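Long-range contacts in MdbA (Actinomyces oris, PDB 4Z7X), which probably catalyses disulfide bond formation in exported proteins as a thiol-disulfide oxidoreductase linked to the pilus assembly pathway of Actinomyces oris: residues Leu21-Ala26 and Gln34-Ala39; Val58-Phe63 and Ala93-Lys98; Met112-Asp117 and Asp175-Trp180; Asp64-His69 and Gln102-Val107. One frame throughout, in Å; residues are numbered along the deposited sequence. Where two conformers were deposited one is given.

Contact 1 of 4, residues Leu21-Ala26 and Gln34-Ala39; sequences LATAKA and QVLSDA. With 3CX ((2S)-3-(cyclohexylamino)-2-hydroxypropane-1-sulfonic acid), chain C.
Two backbone hydrogen bonds pin Leu21-Ala26 to Gln34-Ala39. Ala26 N gives an almost straight one to Val35 O (2.9 Å), lying in the carbonyl plane, while Ser37 N reaches Ala24 O at 2.8 Å with a more bent N-H (131°). Between them Lys25 and Leu36 face each other as a single beta bridge. Water adds a further link: one molecule sits 2.7 Å from Thr23 OG1 and donates to Asp38 OD2, a carboxylate also held by Ser40 and by a salt bridge to Arg191. Thr23 can meet that water because its OG1 stands between the backbone N and the carbonyl carbon (chi1 53°).

Leu36 supplies most of the apolar contact. Its CB lies against Thr23 OG1 (3.5 Å), and CD2 rests on the carbonyl oxygens of Thr23 and Ala24. CD1 meets Leu21 CD2 at 3.9 Å, the two side chains crossing at about a right angle. Cutting Leu36 back to an alanine would probably open a gap beside Thr42 and take from Leu21 CD2 the methyl it packs on. Gln34 belongs to the pocket of the bound sulfonic acid; in the conformer modelled here its amide end approaches the cyclohexyl ring, OE1 to CAH 3.6 Å. Beyond Gln34, the type I turn Leu36-Ala39 leads into strand 41-43, an edge strand of the thioredoxin-like sheet that both segments pack against.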
loop_
_atom_site.group_PDB
_atom_site.type_symbol
_atom_site.label_atom_id
_atom_site.label_comp_id
_atom_site.label_asym_id
_atom_site.label_seq_id
_atom_site.Cartn_x
_atom_site.Cartn_y
_atom_site.Cartn_z
ATOM N N LEU A 21 2.821 3.706 -14.156
ATOM C CA LEU A 21 2.491 2.296 -13.993
ATOM C C LEU A 21 2.983 1.732 -15.279
ATOM O O LEU A 21 2.382 1.925 -16.322
ATOM C CB LEU A 21 0.979 2.143 -13.849
ATOM C CG LEU A 21 0.488 0.800 -13.401
ATOM C CD1 LEU A 21 -1.027 0.937 -13.313
ATOM C CD2 LEU A 21 0.859 -0.302 -14.386
ATOM N N ALA A 22 4.103 1.072 -15.204
ATOM C CA ALA A 22 4.859 0.760 -16.370
ATOM C C ALA A 22 5.462 -0.638 -16.298
ATOM O O ALA A 22 6.428 -0.943 -17.059
ATOM C CB ALA A 22 5.960 1.807 -16.577
ATOM N N THR A 23 4.885 -1.493 -15.423
ATOM C CA THR A 23 5.316 -2.869 -15.369
ATOM C C THR A 23 4.099 -3.789 -15.465
ATOM O O THR A 23 2.979 -3.351 -15.179
ATOM C CB THR A 23 6.078 -3.142 -14.068
ATOM O OG1 THR A 23 5.265 -2.713 -13.008
ATOM C CG2 THR A 23 7.400 -2.361 -13.999
ATOM N N ALA A 24 4.370 -5.027 -15.939
ATOM C CA ALA A 24 3.481 -6.187 -15.979
ATOM C C ALA A 24 3.515 -6.991 -14.664
ATOM O O ALA A 24 4.288 -6.696 -13.815
ATOM C CB ALA A 24 3.949 -7.076 -17.055
ATOM N N LYS A 25 2.681 -8.016 -14.530
ATOM C CA LYS A 25 2.617 -8.803 -13.302
ATOM C C LYS A 25 3.926 -9.536 -13.056
ATOM O O LYS A 25 4.598 -10.008 -14.000
ATOM C CB LYS A 25 1.457 -9.806 -13.353
ATOM C CG LYS A 25 0.106 -9.133 -13.386
ATOM C CD LYS A 25 -0.367 -8.670 -12.037
ATOM C CE LYS A 25 -1.568 -7.708 -12.136
ATOM N NZ LYS A 25 -2.593 -8.046 -13.164
ATOM N N ALA A 26 4.283 -9.647 -11.793
ATOM C CA ALA A 26 5.496 -10.398 -11.406
ATOM C C ALA A 26 5.390 -11.860 -11.765
ATOM O O ALA A 26 6.363 -12.445 -12.224
ATOM C CB ALA A 26 5.762 -10.257 -9.918
ATOM N N GLN A 34 -1.492 -10.644 -7.993
ATOM C CA GLN A 34 -1.861 -9.407 -8.670
ATOM C C GLN A 34 -0.780 -8.315 -8.535
ATOM O O GLN A 34 -0.960 -7.217 -9.004
ATOM C CB GLN A 34 -3.254 -8.913 -8.223
ATOM C CG GLN A 34 -4.393 -9.888 -8.535
ATOM C CD GLN A 34 -5.764 -9.233 -8.579
ATOM O OE1 GLN A 34 -6.039 -8.422 -9.470
ATOM N NE2 GLN A 34 -6.661 -9.610 -7.628
ATOM N N VAL A 35 0.343 -8.622 -7.890
ATOM C CA VAL A 35 1.440 -7.674 -7.743
ATOM C C VAL A 35 2.253 -7.577 -9.030
ATOM O O VAL A 35 2.520 -8.551 -9.716
ATOM C CB VAL A 35 2.299 -8.003 -6.482
ATOM C CG1 VAL A 35 3.708 -7.447 -6.576
ATOM C CG2 VAL A 35 1.575 -7.438 -5.224
ATOM N N LEU A 36 2.691 -6.369 -9.303
ATOM C CA LEU A 36 3.454 -6.048 -10.495
ATOM C C LEU A 36 4.943 -6.334 -10.311
ATOM O O LEU A 36 5.409 -6.644 -9.212
ATOM C CB LEU A 36 3.210 -4.602 -10.865
ATOM C CG LEU A 36 1.787 -4.222 -11.212
ATOM C CD1 LEU A 36 1.713 -2.759 -11.493
ATOM C CD2 LEU A 36 1.279 -4.977 -12.410
ATOM N N SER A 37 5.700 -6.184 -11.399
ATOM C CA SER A 37 7.100 -6.569 -11.423
ATOM C C SER A 37 7.971 -5.687 -10.535
ATOM O O SER A 37 9.114 -6.037 -10.240
ATOM C CB SER A 37 7.627 -6.540 -12.859
ATOM O OG SER A 37 7.535 -5.245 -13.412
ATOM N N ASP A 38 7.417 -4.538 -10.108
ATOM C CA ASP A 38 8.127 -3.634 -9.171
ATOM C C ASP A 38 7.619 -3.721 -7.744
ATOM O O ASP A 38 7.909 -2.859 -6.936
ATOM C CB ASP A 38 8.113 -2.193 -9.662
ATOM C CG ASP A 38 6.745 -1.568 -9.607
ATOM O OD1 ASP A 38 5.760 -2.342 -9.382
ATOM O OD2 ASP A 38 6.643 -0.327 -9.825
ATOM N N ALA A 39 6.880 -4.784 -7.441
ATOM C CA ALA A 39 6.292 -5.045 -6.128
ATOM C C ALA A 39 5.013 -4.262 -5.800
ATOM O O ALA A 39 4.439 -4.482 -4.748
ATOM C CB ALA A 39 7.310 -4.908 -4.995
HETATM O OAA 3CX C . -11.284 -2.539 -13.019
HETATM O OAB 3CX C . -9.375 -0.957 -12.454
HETATM O OAC 3CX C . -7.628 -2.125 -10.093
HETATM O OAD 3CX C . -8.864 -2.950 -13.557
HETATM C CAE 3CX C . -6.064 -5.932 -4.943
HETATM C CAF 3CX C . -5.175 -6.428 -6.052
HETATM C CAG 3CX C . -7.524 -5.688 -5.306
HETATM C CAH 3CX C . -5.421 -5.625 -7.331
HETATM C CAI 3CX C . -7.808 -4.918 -6.573
HETATM C CAJ 3CX C . -8.075 -4.356 -9.494
HETATM C CAK 3CX C . -9.520 -3.239 -11.186
HETATM N NAL 3CX C . -6.759 -4.322 -8.827
HETATM C CAM 3CX C . -8.092 -3.344 -10.628
HETATM C CAN 3CX C . -6.570 -4.628 -7.372
HETATM S SAO 3CX C . -9.735 -2.346 -12.577
HETATM O O HOH W 1 4.851 -0.286 -11.989
HETATM O O HOH W 2 7.170 -5.636 -16.199
#

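Contact 2 of 4, residues Val58-Phe63 and Ala93-Lys98; sequences VLDIYF and ALHPCK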
loop_
_atom_site.group_PDB
_atom_site.type_symbol
_atom_site.label_atom_id
_atom_site.label_comp_id
_atom_site.label_asym_id
_atom_site.label_seq_id
_atom_site.Cartn_x
_atom_site.Cartn_y
_atom_site.Cartn_z
ATOM N N VAL A 58 -2.169 8.321 -12.556
ATOM C CA VAL A 58 -1.546 7.511 -11.535
ATOM C C VAL A 58 -1.057 8.309 -10.347
ATOM O O VAL A 58 -0.223 9.209 -10.495
ATOM C CB VAL A 58 -0.407 6.645 -12.127
ATOM C CG1 VAL A 58 0.210 5.796 -11.036
ATOM C CG2 VAL A 58 -0.960 5.747 -13.229
ATOM N N LEU A 59 -1.503 7.892 -9.155
ATOM C CA LEU A 59 -0.948 8.380 -7.875
ATOM C C LEU A 59 -0.162 7.222 -7.248
ATOM O O LEU A 59 -0.755 6.197 -6.859
ATOM C CB LEU A 59 -2.048 8.809 -6.917
ATOM C CG LEU A 59 -1.616 9.379 -5.581
ATOM C CD1 LEU A 59 -0.981 10.756 -5.739
ATOM C CD2 LEU A 59 -2.836 9.421 -4.657
ATOM N N ASP A 60 1.163 7.378 -7.203
ATOM C CA ASP A 60 2.059 6.347 -6.685
ATOM C C ASP A 60 2.400 6.729 -5.253
ATOM O O ASP A 60 2.850 7.863 -5.009
ATOM C CB ASP A 60 3.393 6.374 -7.462
ATOM C CG ASP A 60 3.308 5.792 -8.840
ATOM O OD1 ASP A 60 2.945 4.622 -8.935
ATOM O OD2 ASP A 60 3.635 6.499 -9.849
ATOM N N ILE A 61 2.250 5.802 -4.328
ATOM C CA ILE A 61 2.657 5.977 -2.955
ATOM C C ILE A 61 3.662 4.874 -2.557
ATOM O O ILE A 61 3.327 3.708 -2.544
ATOM C CB ILE A 61 1.466 5.957 -1.966
ATOM C CG1 ILE A 61 0.406 7.027 -2.392
ATOM C CG2 ILE A 61 1.963 6.236 -0.565
ATOM C CD1 ILE A 61 -0.859 7.022 -1.587
ATOM N N TYR A 62 4.875 5.323 -2.252
ATOM C CA TYR A 62 5.943 4.472 -1.722
ATOM C C TYR A 62 5.898 4.583 -0.205
ATOM O O TYR A 62 5.947 5.701 0.354
ATOM C CB TYR A 62 7.332 4.884 -2.249
ATOM C CG TYR A 62 7.556 4.580 -3.691
ATOM C CD1 TYR A 62 7.065 5.405 -4.707
ATOM C CD2 TYR A 62 8.278 3.469 -4.056
ATOM C CE1 TYR A 62 7.278 5.081 -6.044
ATOM C CE2 TYR A 62 8.527 3.158 -5.382
ATOM C CZ TYR A 62 8.021 3.960 -6.374
ATOM O OH TYR A 62 8.231 3.647 -7.712
ATOM N N PHE A 63 5.789 3.436 0.453
ATOM C CA PHE A 63 5.547 3.410 1.900
ATOM C C PHE A 63 6.221 2.214 2.557
ATOM O O PHE A 63 6.624 1.253 1.894
ATOM C CB PHE A 63 4.046 3.346 2.154
ATOM C CG PHE A 63 3.446 2.008 1.848
ATOM C CD1 PHE A 63 3.033 1.661 0.575
ATOM C CD2 PHE A 63 3.438 1.037 2.824
ATOM C CE1 PHE A 63 2.539 0.390 0.341
ATOM C CE2 PHE A 63 2.942 -0.218 2.603
ATOM C CZ PHE A 63 2.502 -0.555 1.339
ATOM N N ALA A 93 -1.497 3.429 -7.019
ATOM C CA ALA A 93 -0.476 2.397 -7.022
ATOM C C ALA A 93 0.300 2.435 -5.714
ATOM O O ALA A 93 0.872 3.474 -5.358
ATOM C CB ALA A 93 0.469 2.592 -8.199
ATOM N N LEU A 94 0.269 1.325 -4.987
ATOM C CA LEU A 94 0.903 1.207 -3.672
ATOM C C LEU A 94 2.187 0.431 -3.821
ATOM O O LEU A 94 2.174 -0.654 -4.364
ATOM C CB LEU A 94 -0.016 0.527 -2.667
ATOM C CG LEU A 94 -1.301 1.293 -2.331
ATOM C CD1 LEU A 94 -2.175 0.519 -1.364
ATOM C CD2 LEU A 94 -1.020 2.655 -1.789
ATOM N N HIS A 95 3.288 1.036 -3.354
ATOM C CA HIS A 95 4.639 0.476 -3.517
ATOM C C HIS A 95 5.256 0.213 -2.139
ATOM O O HIS A 95 5.697 1.150 -1.488
ATOM C CB HIS A 95 5.562 1.434 -4.262
ATOM C CG HIS A 95 5.132 1.810 -5.642
ATOM N ND1 HIS A 95 5.801 1.387 -6.779
ATOM C CD2 HIS A 95 4.134 2.626 -6.072
ATOM C CE1 HIS A 95 5.229 1.925 -7.847
ATOM N NE2 HIS A 95 4.228 2.695 -7.446
ATOM N N PRO A 96 5.304 -1.057 -1.702
ATOM C CA PRO A 96 5.804 -1.370 -0.369
ATOM C C PRO A 96 7.320 -1.467 -0.360
ATOM O O PRO A 96 7.916 -1.873 -1.338
ATOM C CB PRO A 96 5.193 -2.746 -0.099
ATOM C CG PRO A 96 5.181 -3.384 -1.450
ATOM C CD PRO A 96 4.854 -2.266 -2.403
ATOM N N CYS A 97 7.918 -1.100 0.760
ATOM C CA CYS A 97 9.308 -1.415 1.037
ATOM C C CYS A 97 9.576 -1.635 2.515
ATOM O O CYS A 97 8.692 -1.505 3.341
ATOM C CB CYS A 97 10.208 -0.316 0.449
ATOM S SG CYS A 97 10.135 1.230 1.365
ATOM N N LYS A 98 10.809 -2.000 2.829
ATOM C CA LYS A 98 11.238 -2.248 4.192
ATOM C C LYS A 98 12.431 -1.340 4.512
ATOM O O LYS A 98 13.440 -1.783 5.083
ATOM C CB LYS A 98 11.572 -3.740 4.347
ATOM C CG LYS A 98 11.786 -4.242 5.773
ATOM C CD LYS A 98 11.828 -5.778 5.841
ATOM C CE LYS A 98 12.332 -6.279 7.179
ATOM N NZ LYS A 98 12.515 -7.753 7.252
#
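The imidazole of His95 lies across the ring of Tyr62 in an offset stack, centroids 4.0 Å apart and planes 19° from parallel, with the CB of His95 also over the tyrosine face. This is the tight part of the contact. On the same side of the sheet His95 NE2 donates to Asp60 OD1 (2.8 Å). The carboxylate oxygen is close to the imidazole plane, yet the N-H comes to it from above the plane of the carboxylate, the two flat groups being turned 70° apart. Stack and bond together fix the rotation of the imidazole. Asp60 OD1 also touches the methyl of Ala93.

The face carrying Ile61, Phe63, Leu94 and Pro96 is packed with apolar groups. Phe63 swings its ring back over the neighbouring strand, CG standing between the backbone N and the carbonyl carbon (chi1 73°), and Pro96 CA sits over one ring face, 4.0 Å from the centroid. Leu94 CB follows at 3.9 Å from Phe63 CE1, and Leu94 CD2 meets Ile61 CB.

Packing thins toward the start of strand 58-63, where the partly exposed Val58 meets Ala93 through CG1 and CB at 4.3 Å. At the far end Lys98 turns away, its ammonium held by Glu103 and Ser106. Five backbone hydrogen bonds run the length of the pair, from Ala93 N to Leu59 O (2.9 Å) through to Cys97 N and Phe63 O. Parallel neighbours joined through helix 68-86, these strands form the beta-alpha-beta crossover of the thioredoxin fold.

Contact 3 of 4, residues Met112-Asp117 and Asp175-Trp180; sequences MGVVLD and DKYGKW
Tyr177 lays its ring on the bare backbone of Gly113, whose CA stands 3.7 Å from the ring centroid and nearly on the ring normal. The absence of a side chain at Gly113 lets the ring lie this close. The phenol oxygen goes on past the glycine to donate to Asp117 OD2 at 2.6 Å, meeting that oxygen on its anti side and 34° out of the carboxylate plane. The other ring face carries the aliphatic CG of Lys176.

One helical turn on, Trp180 takes Met112, modelled as selenomethionine, at its ring edge, Met112 CG 3.9 Å from Trp180 CH2 in the conformer given. Leu116, which also lines the pocket of the bound sulfonic acid, brings CD1 within 3.6 Å of Trp180 CH2. With Trp180 CG anti to the backbone N (chi1 -176°), the indole reaches across to helix 103-118.

Second-shell bonds set these groups in place. Asp117 OD1 accepts from Lys33 N, Asn110 OD1 takes the N-H of Tyr177, and Trp180 NE1 is bound to Ala39 O. Tyr177 is the N-cap residue of helix 178-190, so the contact docks the start of that helix on helix 103-118, with helices 123-140 and 168-174 packed against the latter.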
loop_
_atom_site.group_PDB
_atom_site.type_symbol
_atom_site.label_atom_id
_atom_site.label_comp_id
_atom_site.label_asym_id
_atom_site.label_seq_id
_atom_site.Cartn_x
_atom_site.Cartn_y
_atom_site.Cartn_z
HETATM N N MSE A 112 -0.623 -9.223 4.408
HETATM C CA MSE A 112 -1.155 -8.519 3.236
HETATM C C MSE A 112 -1.093 -9.388 2.007
HETATM O O MSE A 112 -1.994 -9.351 1.175
HETATM C CB MSE A 112 -0.406 -7.203 2.986
HETATM C CG MSE A 112 -0.920 -6.444 1.742
HETATM SE SE MSE A 112 -2.899 -6.143 1.680
HETATM C CE MSE A 112 -2.832 -4.516 2.767
ATOM N N GLY A 113 -0.039 -10.197 1.861
ATOM C CA GLY A 113 0.060 -11.093 0.705
ATOM C C GLY A 113 -1.093 -12.088 0.680
ATOM O O GLY A 113 -1.683 -12.360 -0.371
ATOM N N VAL A 114 -1.432 -12.626 1.848
ATOM C CA VAL A 114 -2.560 -13.556 1.935
ATOM C C VAL A 114 -3.857 -12.827 1.565
ATOM O O VAL A 114 -4.676 -13.342 0.821
ATOM C CB VAL A 114 -2.686 -14.123 3.375
ATOM C CG1 VAL A 114 -3.965 -14.939 3.528
ATOM C CG2 VAL A 114 -1.470 -14.953 3.801
ATOM N N VAL A 115 -4.032 -11.594 2.082
ATOM C CA VAL A 115 -5.228 -10.846 1.752
ATOM C C VAL A 115 -5.303 -10.565 0.231
ATOM O O VAL A 115 -6.372 -10.715 -0.387
ATOM C CB VAL A 115 -5.350 -9.565 2.614
ATOM C CG1 VAL A 115 -6.534 -8.762 2.146
ATOM C CG2 VAL A 115 -5.495 -9.936 4.046
ATOM N N LEU A 116 -4.206 -10.098 -0.353
ATOM C CA LEU A 116 -4.205 -9.861 -1.792
ATOM C C LEU A 116 -4.577 -11.078 -2.598
ATOM O O LEU A 116 -5.307 -10.994 -3.585
ATOM C CB LEU A 116 -2.854 -9.340 -2.247
ATOM C CG LEU A 116 -2.539 -7.907 -1.794
ATOM C CD1 LEU A 116 -1.087 -7.532 -2.047
ATOM C CD2 LEU A 116 -3.444 -6.861 -2.464
ATOM N N ASP A 117 -4.047 -12.216 -2.195
ATOM C CA ASP A 117 -4.252 -13.434 -2.931
ATOM C C ASP A 117 -5.617 -14.080 -2.672
ATOM O O ASP A 117 -6.147 -14.723 -3.571
ATOM C CB ASP A 117 -3.160 -14.463 -2.594
ATOM C CG ASP A 117 -1.870 -14.254 -3.378
ATOM O OD1 ASP A 117 -1.865 -13.471 -4.360
ATOM O OD2 ASP A 117 -0.873 -14.945 -3.049
ATOM N N ASP A 175 7.601 -17.125 6.203
ATOM C CA ASP A 175 7.949 -15.975 5.351
ATOM C C ASP A 175 7.546 -16.275 3.910
ATOM O O ASP A 175 8.345 -16.121 2.979
ATOM C CB ASP A 175 9.450 -15.693 5.470
ATOM C CG ASP A 175 9.873 -14.320 4.994
ATOM O OD1 ASP A 175 9.034 -13.377 5.015
ATOM O OD2 ASP A 175 11.108 -14.159 4.669
ATOM N N LYS A 176 6.278 -16.640 3.730
ATOM C CA LYS A 176 5.762 -17.025 2.440
ATOM C C LYS A 176 6.059 -15.965 1.349
ATOM O O LYS A 176 6.360 -16.322 0.194
ATOM C CB LYS A 176 4.256 -17.249 2.498
ATOM C CG LYS A 176 3.629 -17.652 1.166
ATOM C CD LYS A 176 2.145 -18.005 1.327
ATOM C CE LYS A 176 1.507 -18.362 -0.014
ATOM N NZ LYS A 176 2.042 -19.703 -0.384
ATOM N N TYR A 177 5.911 -14.698 1.723
ATOM C CA TYR A 177 6.089 -13.606 0.799
ATOM C C TYR A 177 7.392 -12.848 0.959
ATOM O O TYR A 177 7.519 -11.683 0.546
ATOM C CB TYR A 177 4.860 -12.644 0.803
ATOM C CG TYR A 177 3.552 -13.338 0.434
ATOM C CD1 TYR A 177 3.188 -13.558 -0.889
ATOM C CD2 TYR A 177 2.687 -13.795 1.413
ATOM C CE1 TYR A 177 2.009 -14.193 -1.225
ATOM C CE2 TYR A 177 1.492 -14.425 1.086
ATOM C CZ TYR A 177 1.150 -14.629 -0.238
ATOM O OH TYR A 177 -0.038 -15.279 -0.581
ATOM N N GLY A 178 8.414 -13.530 1.457
ATOM C CA GLY A 178 9.726 -12.893 1.580
ATOM C C GLY A 178 10.270 -12.379 0.291
ATOM O O GLY A 178 10.973 -11.393 0.295
ATOM N N LYS A 179 9.964 -13.057 -0.821
ATOM C CA LYS A 179 10.410 -12.557 -2.129
ATOM C C LYS A 179 9.780 -11.223 -2.487
ATOM O O LYS A 179 10.397 -10.360 -3.136
ATOM C CB LYS A 179 10.111 -13.549 -3.266
ATOM C CG LYS A 179 11.034 -14.748 -3.266
ATOM C CD LYS A 179 10.628 -15.763 -4.345
ATOM C CE LYS A 179 10.592 -15.210 -5.757
ATOM N NZ LYS A 179 10.176 -16.295 -6.712
ATOM N N TRP A 180 8.559 -11.033 -2.041
ATOM C CA TRP A 180 7.870 -9.768 -2.307
ATOM C C TRP A 180 8.524 -8.634 -1.530
ATOM O O TRP A 180 8.725 -7.543 -2.046
ATOM C CB TRP A 180 6.403 -9.886 -1.885
ATOM C CG TRP A 180 5.554 -8.693 -2.188
ATOM C CD1 TRP A 180 5.714 -7.802 -3.185
ATOM C CD2 TRP A 180 4.405 -8.280 -1.459
ATOM N NE1 TRP A 180 4.708 -6.853 -3.152
ATOM C CE2 TRP A 180 3.882 -7.142 -2.104
ATOM C CE3 TRP A 180 3.733 -8.784 -0.353
ATOM C CZ2 TRP A 180 2.767 -6.468 -1.642
ATOM C CZ3 TRP A 180 2.624 -8.109 0.113
ATOM C CH2 TRP A 180 2.132 -6.992 -0.541
#

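Contact 4 of 4, residues Asp64-His69 and Gln102-Val107; sequences DYSCSH and QEWTSV
The indole of Trp104 meets Asp64-His69 at its edge: Ser66 OG lies in the ring plane 3.4 Å from CD1, and Tyr65 O is also near that plane. A water joins Tyr65 and Trp104, donating to Tyr65 O and accepting from Trp104 NE1 (2.9 Å). Ile133, Met146 and Leu151 pack on the indole. The Tyr65 ring meets Phe63 edge-to-face, and its OH is hydrogen-bonded to His127.

Another flat group is the Asp64 carboxylate. Thr105 OG1 donates to its OD1 at 2.6 Å through the syn lone pair, while Ser66 N reaches the same oxygen at 2.9 Å from above the plane, an Asx turn. Asp64 CG, opposite the backbone N (chi1 -175°), lets it serve both. Ser66 OG stands 2.8 Å from Thr105 OG1, probably as a hydrogen bond, and a further water bridges Asp64 OD2, Gln102 N and Thr105 OG1. With a leucine in place of Asp64, the Thr105 hydroxyl and the Ser66 N-H would probably lose their shared acceptor, and the turn would be freer to shift.

The backbone makes a type I turn from Asp64 to Cys67, ending at the N-cap of helix 68-86, where Cys67 opens a Cys-x-x-Cys sequence consistent with the redox site of thioredoxin-like oxidoreductases.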
loop_
_atom_site.group_PDB
_atom_site.type_symbol
_atom_site.label_atom_id
_atom_site.label_comp_id
_atom_site.label_asym_id
_atom_site.label_seq_id
_atom_site.Cartn_x
_atom_site.Cartn_y
_atom_site.Cartn_z
ATOM N N ASP A 64 6.389 2.333 3.874
ATOM C CA ASP A 64 6.827 1.244 4.761
ATOM C C ASP A 64 5.803 1.163 5.905
ATOM O O ASP A 64 5.525 2.175 6.555
ATOM C CB ASP A 64 8.234 1.570 5.308
ATOM C CG ASP A 64 8.844 0.454 6.147
ATOM O OD1 ASP A 64 8.094 -0.361 6.689
ATOM O OD2 ASP A 64 10.092 0.427 6.310
ATOM N N TYR A 65 5.247 -0.012 6.123
ATOM C CA TYR A 65 4.340 -0.252 7.234
ATOM C C TYR A 65 4.881 0.123 8.613
ATOM O O TYR A 65 4.095 0.327 9.540
ATOM C CB TYR A 65 3.824 -1.706 7.263
ATOM C CG TYR A 65 2.815 -2.040 6.170
ATOM C CD1 TYR A 65 1.628 -1.345 6.090
ATOM C CD2 TYR A 65 3.082 -2.987 5.197
ATOM C CE1 TYR A 65 0.696 -1.615 5.123
ATOM C CE2 TYR A 65 2.166 -3.266 4.201
ATOM C CZ TYR A 65 0.983 -2.566 4.156
ATOM O OH TYR A 65 0.098 -2.817 3.160
ATOM N N SER A 66 6.197 0.184 8.750
ATOM C CA SER A 66 6.839 0.551 10.019
ATOM C C SER A 66 7.312 2.005 10.099
ATOM O O SER A 66 7.993 2.376 11.064
ATOM C CB SER A 66 8.029 -0.361 10.296
ATOM O OG SER A 66 7.603 -1.696 10.514
ATOM N N CYS A 67 6.861 2.828 9.150
ATOM C CA CYS A 67 7.236 4.251 9.073
ATOM C C CYS A 67 6.135 5.125 9.676
ATOM O O CYS A 67 4.970 5.137 9.199
ATOM C CB CYS A 67 7.522 4.649 7.611
ATOM S SG CYS A 67 7.735 6.439 7.388
ATOM N N SER A 68 6.489 5.888 10.695
ATOM C CA SER A 68 5.491 6.741 11.354
ATOM C C SER A 68 4.941 7.831 10.471
ATOM O O SER A 68 3.770 8.188 10.600
ATOM C CB SER A 68 6.089 7.326 12.645
ATOM O OG SER A 68 7.164 8.209 12.373
ATOM N N HIS A 69 5.769 8.355 9.559
ATOM C CA HIS A 69 5.280 9.345 8.630
ATOM C C HIS A 69 4.264 8.755 7.644
ATOM O O HIS A 69 3.273 9.404 7.281
ATOM C CB HIS A 69 6.441 9.999 7.886
ATOM C CG HIS A 69 7.340 10.783 8.773
ATOM N ND1 HIS A 69 8.544 10.306 9.231
ATOM C CD2 HIS A 69 7.186 12.010 9.313
ATOM C CE1 HIS A 69 9.103 11.220 10.003
ATOM N NE2 HIS A 69 8.294 12.261 10.070
ATOM N N GLN A 102 12.599 -3.036 9.860
ATOM C CA GLN A 102 11.840 -3.571 10.991
ATOM C C GLN A 102 11.105 -4.839 10.605
ATOM O O GLN A 102 10.405 -4.864 9.584
ATOM C CB GLN A 102 10.812 -2.545 11.481
ATOM C CG GLN A 102 11.468 -1.336 12.152
ATOM C CD GLN A 102 12.011 -1.678 13.537
ATOM O OE1 GLN A 102 11.626 -2.690 14.158
ATOM N NE2 GLN A 102 12.829 -0.807 14.067
ATOM N N GLU A 103 11.215 -5.875 11.439
ATOM C CA GLU A 103 10.548 -7.125 11.109
ATOM C C GLU A 103 9.020 -6.994 11.069
ATOM O O GLU A 103 8.377 -7.713 10.322
ATOM C CB GLU A 103 10.986 -8.285 12.001
ATOM C CG GLU A 103 12.435 -8.667 11.787
ATOM C CD GLU A 103 12.755 -8.996 10.338
ATOM O OE1 GLU A 103 13.596 -8.285 9.772
ATOM O OE2 GLU A 103 12.162 -9.962 9.774
ATOM N N TRP A 104 8.438 -6.044 11.818
ATOM C CA TRP A 104 6.993 -5.757 11.699
ATOM C C TRP A 104 6.566 -5.603 10.228
ATOM O O TRP A 104 5.522 -6.095 9.844
ATOM C CB TRP A 104 6.611 -4.501 12.479
ATOM C CG TRP A 104 5.186 -4.100 12.340
ATOM C CD1 TRP A 104 4.717 -2.920 11.841
ATOM C CD2 TRP A 104 4.028 -4.858 12.727
ATOM N NE1 TRP A 104 3.356 -2.876 11.900
ATOM C CE2 TRP A 104 2.895 -4.052 12.438
ATOM C CE3 TRP A 104 3.828 -6.130 13.294
ATOM C CZ2 TRP A 104 1.589 -4.483 12.674
ATOM C CZ3 TRP A 104 2.506 -6.552 13.531
ATOM C CH2 TRP A 104 1.420 -5.732 13.224
ATOM N N THR A 105 7.390 -4.953 9.406
ATOM C CA THR A 105 7.071 -4.810 8.007
ATOM C C THR A 105 6.911 -6.154 7.316
ATOM O O THR A 105 5.976 -6.307 6.512
ATOM C CB THR A 105 8.125 -3.929 7.314
ATOM O OG1 THR A 105 8.132 -2.662 7.978
ATOM C CG2 THR A 105 7.852 -3.773 5.817
ATOM N N SER A 106 7.794 -7.121 7.610
ATOM C CA SER A 106 7.637 -8.445 7.029
ATOM C C SER A 106 6.374 -9.139 7.547
ATOM O O SER A 106 5.726 -9.868 6.816
ATOM C CB SER A 106 8.852 -9.340 7.289
ATOM O OG SER A 106 9.994 -8.865 6.567
ATOM N N VAL A 107 6.068 -8.961 8.826
ATOM C CA VAL A 107 4.860 -9.565 9.390
ATOM C C VAL A 107 3.633 -9.046 8.634
ATOM O O VAL A 107 2.796 -9.838 8.149
ATOM C CB VAL A 107 4.757 -9.310 10.886
ATOM C CG1 VAL A 107 3.450 -9.853 11.443
ATOM C CG2 VAL A 107 5.941 -9.953 11.608
HETATM O O HOH W 3 10.754 -1.620 8.083
HETATM O O HOH W 4 1.801 -1.091 10.241
#

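How the contacts relate
Contact 2 is the core, its centre about 6 Å from the centre of the chain; the centres of the others lie 12 to 13 Å away. Contacts 3 and 4 are still buried and use opposite ends of helix 103-118, meeting where Met112 packs on Tyr65. Contact 1 is only partly buried and nearer the surface. The chemistry follows position: strand-to-strand ladder and stacked rings at the centre, ring-on-glycine packing between helices in contact 3, hydroxyls, carboxylate and waters at the turn of contact 4, and loop backbone bonds with waters in contact 1. Trp180 links contacts 1, 2 and 3, touching Val35 and Pro96, while the end of 93-98 touches Asp64 of contact 4.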